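Local atomic coordinates of MutT/nudix family protein (PDB entry 4HFQ), a protein that hydrolyses UDP-linked precursors of peptidoglycan biosynthesis as a UDP-X diphosphatase of the Nudix family. Residues 67-72 with 139-144; 92-97 with 179-184; 127-132 with 188-193. All blocks are in the same frame, centred on the assembly; numbering follows the deposited sequence. Where two conformers were deposited one is given.

Interaction 1: residues 67-72 with 139-144. With PGE (triethylene glycol), chain O; TRS (2-amino-2-hydroxymethyl-propane-1,3-diol), chain E; EDO (1,2-ethanediol), chain Y.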
loop_
_atom_site.group_PDB
_atom_site.type_symbol
_atom_site.label_atom_id
_atom_site.label_comp_id
_atom_site.label_asym_id
_atom_site.label_seq_id
_atom_site.Cartn_x
_atom_site.Cartn_y
_atom_site.Cartn_z
ATOM N N THR A 67 6.964 -0.585 -0.520
ATOM C CA THR A 67 5.662 0.073 -0.372
ATOM C C THR A 67 4.602 -1.020 -0.338
ATOM O O THR A 67 4.835 -2.140 -0.770
ATOM C CB THR A 67 5.323 1.081 -1.524
ATOM O OG1 THR A 67 4.883 0.391 -2.694
ATOM C CG2 THR A 67 6.518 1.993 -1.874
ATOM N N PRO A 68 3.388 -0.683 0.111
ATOM C CA PRO A 68 2.273 -1.599 -0.121
ATOM C C PRO A 68 2.135 -1.901 -1.616
ATOM O O PRO A 68 2.404 -1.029 -2.461
ATOM C CB PRO A 68 1.072 -0.824 0.429
ATOM C CG PRO A 68 1.649 0.072 1.475
ATOM C CD PRO A 68 2.971 0.498 0.883
ATOM N N LEU A 69 1.747 -3.131 -1.920
ATOM C CA LEU A 69 1.605 -3.578 -3.301
ATOM C C LEU A 69 0.192 -3.374 -3.822
ATOM O O LEU A 69 -0.761 -3.268 -3.042
ATOM C CB LEU A 69 1.981 -5.047 -3.399
ATOM C CG LEU A 69 3.397 -5.426 -2.956
ATOM C CD1 LEU A 69 3.574 -6.941 -3.068
ATOM C CD2 LEU A 69 4.423 -4.713 -3.805
ATOM N N MET A 70 0.059 -3.282 -5.145
ATOM C CA MET A 70 -1.252 -3.159 -5.788
ATOM C C MET A 70 -1.945 -4.503 -5.965
ATOM O O MET A 70 -1.346 -5.473 -6.445
ATOM C CB MET A 70 -1.127 -2.482 -7.165
ATOM C CG MET A 70 -2.435 -2.419 -7.962
ATOM S SD MET A 70 -2.279 -1.555 -9.541
ATOM C CE MET A 70 -0.838 -0.578 -9.108
ATOM N N ASP A 71 -3.207 -4.549 -5.552
ATOM C CA ASP A 71 -4.129 -5.616 -5.959
ATOM C C ASP A 71 -5.360 -4.927 -6.515
ATOM O O ASP A 71 -5.817 -3.896 -5.988
ATOM C CB ASP A 71 -4.496 -6.506 -4.760
ATOM C CG ASP A 71 -5.441 -7.625 -5.118
ATOM O OD1 ASP A 71 -4.974 -8.676 -5.571
ATOM O OD2 ASP A 71 -6.669 -7.467 -4.929
ATOM N N VAL A 72 -5.863 -5.459 -7.623
ATOM C CA VAL A 72 -7.088 -4.915 -8.256
ATOM C C VAL A 72 -8.170 -5.972 -8.315
ATOM O O VAL A 72 -7.880 -7.154 -8.518
ATOM C CB VAL A 72 -6.830 -4.307 -9.669
ATOM C CG1 VAL A 72 -5.894 -3.111 -9.563
ATOM C CG2 VAL A 72 -6.293 -5.344 -10.664
ATOM N N GLN A 139 -1.632 -10.797 5.683
ATOM C CA GLN A 139 -0.782 -11.750 4.977
ATOM C C GLN A 139 0.635 -11.170 4.881
ATOM O O GLN A 139 0.865 -10.011 5.265
ATOM C CB GLN A 139 -1.378 -12.115 3.613
ATOM C CG GLN A 139 -1.735 -10.889 2.777
ATOM C CD GLN A 139 -2.559 -11.248 1.571
ATOM O OE1 GLN A 139 -2.033 -11.657 0.550
ATOM N NE2 GLN A 139 -3.884 -11.095 1.697
ATOM N N SER A 140 1.573 -11.956 4.360
ATOM C CA SER A 140 2.989 -11.561 4.423
ATOM C C SER A 140 3.227 -10.200 3.770
ATOM O O SER A 140 3.991 -9.379 4.317
ATOM C CB SER A 140 3.884 -12.636 3.824
ATOM O OG SER A 140 3.547 -12.920 2.494
ATOM N N LYS A 141 2.560 -9.940 2.642
ATOM C CA LYS A 141 2.657 -8.637 2.000
ATOM C C LYS A 141 1.433 -7.815 2.308
ATOM O O LYS A 141 0.314 -8.329 2.338
ATOM C CB LYS A 141 2.804 -8.754 0.480
ATOM C CG LYS A 141 4.105 -9.394 -0.005
ATOM C CD LYS A 141 5.329 -8.572 0.379
ATOM C CE LYS A 141 6.623 -9.062 -0.276
ATOM N NZ LYS A 141 7.103 -10.375 0.263
ATOM N N GLN A 142 1.643 -6.510 2.484
ATOM C CA GLN A 142 0.538 -5.555 2.550
ATOM C C GLN A 142 0.166 -5.076 1.156
ATOM O O GLN A 142 1.035 -4.651 0.396
ATOM C CB GLN A 142 0.935 -4.374 3.424
ATOM C CG GLN A 142 -0.193 -3.370 3.619
ATOM C CD GLN A 142 0.193 -2.229 4.513
ATOM O OE1 GLN A 142 1.362 -1.840 4.528
ATOM N NE2 GLN A 142 -0.762 -1.688 5.273
ATOM N N TYR A 143 -1.128 -5.138 0.829
ATOM C CA TYR A 143 -1.668 -4.623 -0.420
ATOM C C TYR A 143 -2.646 -3.493 -0.184
ATOM O O TYR A 143 -3.375 -3.467 0.809
ATOM C CB TYR A 143 -2.420 -5.716 -1.197
ATOM C CG TYR A 143 -1.537 -6.805 -1.749
ATOM C CD1 TYR A 143 -1.135 -7.877 -0.958
ATOM C CD2 TYR A 143 -1.125 -6.787 -3.079
ATOM C CE1 TYR A 143 -0.314 -8.879 -1.472
ATOM C CE2 TYR A 143 -0.316 -7.788 -3.604
ATOM C CZ TYR A 143 0.081 -8.833 -2.792
ATOM O OH TYR A 143 0.903 -9.815 -3.331
ATOM N N THR A 144 -2.644 -2.545 -1.122
ATOM C CA THR A 144 -3.797 -1.659 -1.346
ATOM C C THR A 144 -4.683 -2.348 -2.381
ATOM O O THR A 144 -4.298 -2.511 -3.543
ATOM C CB THR A 144 -3.376 -0.267 -1.870
ATOM O OG1 THR A 144 -2.663 -0.419 -3.099
ATOM C CG2 THR A 144 -2.461 0.444 -0.855
HETATM C C1 PGE O . 4.352 -5.091 1.251
HETATM O O1 PGE O . 4.484 -5.675 2.583
HETATM C C2 PGE O . 5.661 -4.559 0.611
HETATM O O2 PGE O . 6.411 -5.640 0.055
HETATM C C3 PGE O . 7.675 -5.262 -0.457
HETATM C C4 PGE O . 7.558 -5.164 -1.967
HETATM O O4 PGE O . 5.751 -1.874 -3.979
HETATM C C6 PGE O . 7.105 -2.126 -3.614
HETATM C C5 PGE O . 7.243 -2.834 -2.277
HETATM O O3 PGE O . 8.143 -3.936 -2.369
HETATM C C TRS E . -3.731 -11.254 -2.808
HETATM C C1 TRS E . -3.281 -11.568 -4.224
HETATM C C2 TRS E . -3.351 -12.297 -1.779
HETATM C C3 TRS E . -5.215 -11.188 -2.853
HETATM N N TRS E . -3.553 -9.889 -2.269
HETATM O O1 TRS E . -3.024 -10.421 -5.021
HETATM O O2 TRS E . -1.909 -12.375 -1.760
HETATM O O3 TRS E . -5.314 -10.092 -1.964
HETATM C C1 EDO Y . -0.838 1.213 -4.698
HETATM O O1 EDO Y . -0.253 2.497 -4.955
HETATM C C2 EDO Y . 0.175 0.319 -3.949
HETATM O O2 EDO Y . 1.405 0.023 -4.714
#
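L69 and Y143 are paired in parallel register, and their backbones carry the tightest part of this contact. The amide N of L69 reaches O of Q142 at 2.9 Å. Next along the strands, N of T144 donates to O of L69 at 2.8 Å, and N of D71 donates to O of T144. The same O of L69 also receives CA-H of Y143, with 3.1 Å between carbon and oxygen, so its surroundings are closely filled. On the side of the sheet that L69 and Y143 share, CB of L69 sits 3.6 Å from CD2 of Y143, the two side chains meeting at a slant. Q142, with CG anti to the backbone N (chi1 -176°) and an extended chain, runs alongside P68, its OE1 coming 3.6 Å from CG of P68 and accepting from G103 N of the second subunit.

The looser margin takes up small molecules, probably from the crystallisation liquor. The amine N of the Tris molecule lies over one face of the Y143 ring, toward its rim, 3.4 Å from CD1 of Y143, while O1 of the Tris molecule bonds to OD1 of D71. Against the side chain of K141, a triethylene glycol accepts from N of Q142. D71 OD2 also pairs with R73 and K145; such neighbours would probably stabilise the carboxylate as an anion beside the apolar L69-Y143 packing.

Interaction 2: residues 92-97 with 179-184. With EDO (1,2-ethanediol), chain C.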
loop_
_atom_site.group_PDB
_atom_site.type_symbol
_atom_site.label_atom_id
_atom_site.label_comp_id
_atom_site.label_asym_id
_atom_site.label_seq_id
_atom_site.Cartn_x
_atom_site.Cartn_y
_atom_site.Cartn_z
ATOM N N SER A 92 -12.219 -22.321 -3.579
ATOM C CA SER A 92 -12.894 -21.119 -3.107
ATOM C C SER A 92 -12.938 -20.007 -4.159
ATOM O O SER A 92 -12.268 -20.088 -5.188
ATOM C CB SER A 92 -12.245 -20.613 -1.824
ATOM O OG SER A 92 -10.883 -20.376 -2.063
ATOM N N TRP A 93 -13.717 -18.973 -3.865
ATOM C CA TRP A 93 -14.139 -18.011 -4.865
ATOM C C TRP A 93 -13.682 -16.633 -4.496
ATOM O O TRP A 93 -13.591 -16.296 -3.318
ATOM C CB TRP A 93 -15.663 -18.015 -4.934
ATOM C CG TRP A 93 -16.236 -19.334 -5.408
ATOM C CD1 TRP A 93 -16.441 -20.492 -4.666
ATOM C CD2 TRP A 93 -16.713 -19.637 -6.752
ATOM N NE1 TRP A 93 -16.980 -21.480 -5.457
ATOM C CE2 TRP A 93 -17.185 -21.024 -6.716
ATOM C CE3 TRP A 93 -16.805 -18.920 -7.934
ATOM C CZ2 TRP A 93 -17.713 -21.640 -7.837
ATOM C CZ3 TRP A 93 -17.328 -19.556 -9.064
ATOM C CH2 TRP A 93 -17.780 -20.885 -9.007
ATOM N N ALA A 94 -13.452 -15.802 -5.514
ATOM C CA ALA A 94 -13.097 -14.386 -5.271
ATOM C C ALA A 94 -13.606 -13.513 -6.395
ATOM O O ALA A 94 -13.991 -14.000 -7.458
ATOM C CB ALA A 94 -11.585 -14.215 -5.126
ATOM N N LEU A 95 -13.571 -12.194 -6.179
ATOM C CA LEU A 95 -13.852 -11.254 -7.270
ATOM C C LEU A 95 -12.729 -11.380 -8.298
ATOM O O LEU A 95 -11.565 -11.609 -7.908
ATOM C CB LEU A 95 -13.874 -9.805 -6.763
ATOM C CG LEU A 95 -14.858 -9.442 -5.653
ATOM C CD1 LEU A 95 -14.595 -8.032 -5.151
ATOM C CD2 LEU A 95 -16.288 -9.521 -6.169
ATOM N N PRO A 96 -13.035 -11.238 -9.602
ATOM C CA PRO A 96 -11.965 -11.242 -10.603
ATOM C C PRO A 96 -10.926 -10.164 -10.286
ATOM O O PRO A 96 -11.262 -9.118 -9.746
ATOM C CB PRO A 96 -12.694 -10.921 -11.918
ATOM C CG PRO A 96 -14.104 -11.379 -11.672
ATOM C CD PRO A 96 -14.362 -11.058 -10.220
ATOM N N GLY A 97 -9.674 -10.450 -10.613
ATOM C CA GLY A 97 -8.576 -9.494 -10.404
ATOM C C GLY A 97 -7.279 -10.201 -10.098
ATOM O O GLY A 97 -7.063 -11.359 -10.492
ATOM N N GLU A 179 -10.362 -15.984 1.187
ATOM C CA GLU A 179 -10.369 -14.841 2.078
ATOM C C GLU A 179 -9.150 -13.928 1.941
ATOM O O GLU A 179 -9.261 -12.733 2.206
ATOM C CB GLU A 179 -10.556 -15.279 3.527
ATOM C CG GLU A 179 -11.972 -15.786 3.787
ATOM C CD GLU A 179 -12.245 -16.101 5.237
ATOM O OE1 GLU A 179 -11.601 -17.030 5.756
ATOM O OE2 GLU A 179 -13.115 -15.430 5.849
ATOM N N LYS A 180 -8.018 -14.469 1.495
ATOM C CA LYS A 180 -6.833 -13.632 1.271
ATOM C C LYS A 180 -7.055 -12.688 0.101
ATOM O O LYS A 180 -6.336 -11.689 -0.026
ATOM C CB LYS A 180 -5.590 -14.496 1.037
ATOM C CG LYS A 180 -5.224 -15.420 2.199
ATOM C CD LYS A 180 -4.612 -14.676 3.371
ATOM C CE LYS A 180 -4.332 -15.670 4.491
ATOM N NZ LYS A 180 -3.288 -15.198 5.434
ATOM N N ARG A 181 -8.070 -12.975 -0.719
ATOM C CA ARG A 181 -8.425 -12.149 -1.884
ATOM C C ARG A 181 -9.657 -11.288 -1.686
ATOM O O ARG A 181 -9.699 -10.144 -2.165
ATOM C CB ARG A 181 -8.605 -13.020 -3.129
ATOM C CG ARG A 181 -7.349 -13.787 -3.477
ATOM C CD ARG A 181 -7.555 -14.766 -4.613
ATOM N NE ARG A 181 -6.388 -15.631 -4.670
ATOM C CZ ARG A 181 -6.357 -16.830 -5.232
ATOM N NH1 ARG A 181 -7.431 -17.306 -5.838
ATOM N NH2 ARG A 181 -5.235 -17.543 -5.218
ATOM N N ILE A 182 -10.660 -11.811 -0.976
ATOM C CA ILE A 182 -11.855 -11.049 -0.656
ATOM C C ILE A 182 -12.570 -11.743 0.487
ATOM O O ILE A 182 -12.586 -12.980 0.542
ATOM C CB ILE A 182 -12.801 -10.871 -1.888
ATOM C CG1 ILE A 182 -13.678 -9.623 -1.730
ATOM C CG2 ILE A 182 -13.622 -12.142 -2.172
ATOM C CD1 ILE A 182 -12.935 -8.294 -1.803
ATOM N N THR A 183 -13.131 -10.955 1.390
ATOM C CA THR A 183 -13.878 -11.527 2.517
ATOM C C THR A 183 -15.365 -11.202 2.414
ATOM O O THR A 183 -15.777 -10.270 1.712
ATOM C CB THR A 183 -13.363 -11.038 3.891
ATOM O OG1 THR A 183 -13.702 -9.658 4.065
ATOM C CG2 THR A 183 -11.847 -11.216 4.040
ATOM N N LYS A 184 -16.175 -11.914 3.196
ATOM C CA LYS A 184 -17.607 -11.647 3.235
ATOM C C LYS A 184 -17.895 -10.227 3.717
ATOM O O LYS A 184 -18.770 -9.529 3.177
ATOM C CB LYS A 184 -18.300 -12.683 4.127
ATOM C CG LYS A 184 -19.805 -12.486 4.220
ATOM C CD LYS A 184 -20.462 -13.669 4.929
ATOM C CE LYS A 184 -21.940 -13.421 5.128
ATOM N NZ LYS A 184 -22.585 -14.687 5.583
HETATM C C1 EDO C . -8.634 -18.993 1.381
HETATM O O1 EDO C . -9.723 -18.664 2.261
HETATM C C2 EDO C . -7.541 -17.927 1.428
HETATM O O2 EDO C . -7.412 -17.205 0.191
#
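I182 lies against A94 and L95, turning its two branches to different partners. With CG1 anti to the backbone N (chi1 -155°), the longer branch reaches the leucine: CD1 of I182 meets CD1 of L95 at 3.7 Å, the two side chains crossing at a slant. The shorter branch turns to the backbone instead, CG2 of I182 standing 3.9 Å from CA of A94 and 4.0 Å from N of L95. That amide is buried here and has no polar partner in the model.

A94 points its methyl at the other segment, where CB of A94 lies 3.8 Å from CB of R181. The arginine is extended from CG to NE; CD of R181 passes CB of A94 at 4.1 Å, and the guanidinium is carried beyond it to a salt bridge with E90. Its aliphatic base thus packs while its charged end is held by a residue outside the two segments.

No hydrogen bond joins 92-97 to 179-184, so these approaches are purely apolar or van der Waals. The side chain of W93 starts away from 179-184 and packs on P175, meeting F169 edge-to-face. The arrangement is a loop lying against a sheet strand of the Nudix fold: R181 and I182 pack on A94 and L95 at the start of strand 93-99, just before helix 184-194, whose N-cap is T183.

Interaction 3: residues 127-132 with 188-193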
loop_
_atom_site.group_PDB
_atom_site.type_symbol
_atom_site.label_atom_id
_atom_site.label_comp_id
_atom_site.label_asym_id
_atom_site.label_seq_id
_atom_site.Cartn_x
_atom_site.Cartn_y
_atom_site.Cartn_z
ATOM N N LEU A 127 -14.590 3.612 -8.785
ATOM C CA LEU A 127 -13.841 2.939 -7.733
ATOM C C LEU A 127 -14.750 2.853 -6.508
ATOM O O LEU A 127 -15.242 3.889 -6.030
ATOM C CB LEU A 127 -12.562 3.717 -7.413
ATOM C CG LEU A 127 -11.675 3.209 -6.270
ATOM C CD1 LEU A 127 -11.151 1.819 -6.578
ATOM C CD2 LEU A 127 -10.528 4.189 -6.075
ATOM N N LEU A 128 -14.999 1.639 -6.007
ATOM C CA LEU A 128 -15.879 1.455 -4.846
ATOM C C LEU A 128 -15.125 1.508 -3.522
ATOM O O LEU A 128 -15.669 1.963 -2.511
ATOM C CB LEU A 128 -16.661 0.145 -4.936
ATOM C CG LEU A 128 -17.576 0.009 -6.158
ATOM C CD1 LEU A 128 -18.012 -1.435 -6.259
ATOM C CD2 LEU A 128 -18.795 0.912 -6.070
ATOM N N ALA A 129 -13.889 0.995 -3.501
ATOM C CA ALA A 129 -13.153 0.872 -2.248
ATOM C C ALA A 129 -11.690 0.784 -2.518
ATOM O O ALA A 129 -11.266 0.238 -3.552
ATOM C CB ALA A 129 -13.576 -0.382 -1.490
ATOM N N VAL A 130 -10.909 1.258 -1.542
ATOM C CA VAL A 130 -9.490 0.877 -1.458
ATOM C C VAL A 130 -9.295 0.276 -0.067
ATOM O O VAL A 130 -9.340 0.993 0.936
ATOM C CB VAL A 130 -8.517 2.060 -1.677
ATOM C CG1 VAL A 130 -7.080 1.551 -1.669
ATOM C CG2 VAL A 130 -8.801 2.759 -2.997
ATOM N N PHE A 131 -9.166 -1.051 -0.017
ATOM C CA PHE A 131 -8.991 -1.780 1.244
ATOM C C PHE A 131 -7.517 -1.996 1.590
ATOM O O PHE A 131 -6.680 -2.239 0.711
ATOM C CB PHE A 131 -9.639 -3.173 1.168
ATOM C CG PHE A 131 -11.139 -3.176 1.044
ATOM C CD1 PHE A 131 -11.941 -2.666 2.051
ATOM C CD2 PHE A 131 -11.740 -3.742 -0.071
ATOM C CE1 PHE A 131 -13.333 -2.721 1.947
ATOM C CE2 PHE A 131 -13.127 -3.797 -0.181
ATOM C CZ PHE A 131 -13.917 -3.283 0.830
ATOM N N ASP A 132 -7.237 -1.975 2.886
ATOM C CA ASP A 132 -5.929 -2.357 3.425
ATOM C C ASP A 132 -5.987 -3.839 3.772
ATOM O O ASP A 132 -6.726 -4.231 4.701
ATOM C CB ASP A 132 -5.638 -1.517 4.675
ATOM C CG ASP A 132 -4.307 -1.837 5.329
ATOM O OD1 ASP A 132 -3.502 -2.629 4.800
ATOM O OD2 ASP A 132 -4.100 -1.264 6.411
ATOM N N GLU A 188 -19.940 -7.398 1.673
ATOM C CA GLU A 188 -21.091 -6.701 2.237
ATOM C C GLU A 188 -20.929 -5.180 2.212
ATOM O O GLU A 188 -21.879 -4.458 1.884
ATOM C CB GLU A 188 -21.414 -7.243 3.632
ATOM C CG GLU A 188 -21.990 -8.662 3.552
ATOM C CD GLU A 188 -22.215 -9.343 4.893
ATOM O OE1 GLU A 188 -21.693 -8.871 5.915
ATOM O OE2 GLU A 188 -22.925 -10.379 4.909
ATOM N N LEU A 189 -19.735 -4.702 2.554
ATOM C CA LEU A 189 -19.397 -3.280 2.456
ATOM C C LEU A 189 -19.554 -2.774 1.027
ATOM O O LEU A 189 -20.152 -1.725 0.781
ATOM C CB LEU A 189 -17.942 -3.070 2.887
ATOM C CG LEU A 189 -17.540 -2.179 4.063
ATOM C CD1 LEU A 189 -18.424 -2.328 5.287
ATOM C CD2 LEU A 189 -16.098 -2.472 4.420
ATOM N N LEU A 190 -18.990 -3.528 0.088
ATOM C CA LEU A 190 -19.051 -3.180 -1.329
ATOM C C LEU A 190 -20.475 -3.070 -1.851
ATOM O O LEU A 190 -20.775 -2.171 -2.614
ATOM C CB LEU A 190 -18.262 -4.184 -2.162
ATOM C CG LEU A 190 -16.747 -4.075 -1.975
ATOM C CD1 LEU A 190 -16.121 -5.350 -2.497
ATOM C CD2 LEU A 190 -16.240 -2.840 -2.713
ATOM N N TRP A 191 -21.346 -3.973 -1.395
ATOM C CA TRP A 191 -22.741 -3.913 -1.781
ATOM C C TRP A 191 -23.394 -2.631 -1.329
ATOM O O TRP A 191 -24.131 -1.997 -2.092
ATOM C CB TRP A 191 -23.456 -5.138 -1.223
ATOM C CG TRP A 191 -24.926 -5.212 -1.531
ATOM C CD1 TRP A 191 -25.975 -4.837 -0.705
ATOM C CD2 TRP A 191 -25.545 -5.726 -2.741
ATOM N NE1 TRP A 191 -27.181 -5.057 -1.327
ATOM C CE2 TRP A 191 -26.991 -5.604 -2.548
ATOM C CE3 TRP A 191 -25.065 -6.266 -3.930
ATOM C CZ2 TRP A 191 -27.897 -6.006 -3.516
ATOM C CZ3 TRP A 191 -25.987 -6.669 -4.898
ATOM C CH2 TRP A 191 -27.373 -6.537 -4.695
ATOM N N GLN A 192 -23.093 -2.207 -0.100
ATOM C CA GLN A 192 -23.628 -0.954 0.411
ATOM C C GLN A 192 -23.122 0.262 -0.374
ATOM O O GLN A 192 -23.885 1.188 -0.663
ATOM C CB GLN A 192 -23.343 -0.812 1.912
ATOM C CG GLN A 192 -24.027 -1.877 2.779
ATOM C CD GLN A 192 -25.538 -1.912 2.606
ATOM O OE1 GLN A 192 -26.142 -2.996 2.485
ATOM N NE2 GLN A 192 -26.147 -0.749 2.555
ATOM N N VAL A 193 -21.831 0.273 -0.735
ATOM C CA VAL A 193 -21.295 1.368 -1.564
ATOM C C VAL A 193 -21.941 1.351 -2.961
ATOM O O VAL A 193 -22.393 2.374 -3.476
ATOM C CB VAL A 193 -19.758 1.274 -1.724
ATOM C CG1 VAL A 193 -19.245 2.420 -2.590
ATOM C CG2 VAL A 193 -19.053 1.302 -0.379
#
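The F131 ring turns its edge to the helix, where CG of L190 lies near the ring plane, 4.0 Å from CE2 of F131. In the conformer given, L189 also comes to the edge, near CE1 of F131. Both leucines approach at a slant, and neither stacks on the ring. One face is covered from within the strand by the A129 methyl, CB of A129 standing above the plane and offset toward the rim. With CG of F131 anti to the carbonyl carbon, chi1 of -66° directs the ring toward the helix, and chi2 then turns its edge that way. F131 also meets F136 edge-to-face, and its ring meets that of Y201 with the planes about 40° apart.

L190 links the aromatic end of the contact to the aliphatic one. While its CG lies at the ring edge, CD2 of L190 reaches CB of L128 at 3.7 Å and CB of A129 at 3.8 Å. Farther along, L128 and V193 lie alongside one another, running opposite ways, with CD2 of L128 3.8 Å from CG1 of V193. That CG1 is anti to the backbone N of V193 and also lies 3.6 Å from O of L128, a van der Waals approach. No hydrogen bond crosses the interface.

L128 and A129 both face V147 and form a classic beta bulge; consistent with this, both of these consecutive residues point toward the helix. The segment axes come within 8.3 Å and run close to antiparallel, at 147°. Helix 184-194 therefore lies over strand 120-132 on a surface completed by its neighbours: V147 of strand 143-153 touches F131 and L190, W75 of strand 69-78 touches L128 and L190, and Y201 of strand 201-202 touches A129 and L189.

Overall arrangement
All three contacts are largely buried and reach one mixed sheet, but they use it differently. Interaction 1 joins two of its strands by backbone hydrogen bonds, whereas interactions 2 and 3 lay a loop and then the helix that follows it against the sheet through apolar side chains, without any hydrogen bond across. Those two meet directly, CD1 of L95 lying 4.1 Å from CD1 of L190, so their apolar surfaces are continuous. Interaction 1 is tied to each by a probable polar link: Q139 NE2 to K180 O, and Q142 NE2 to D132 OD1. Interactions 1 and 3 both border the second subunit, the former with hydrogen bonds to it and the latter by packing.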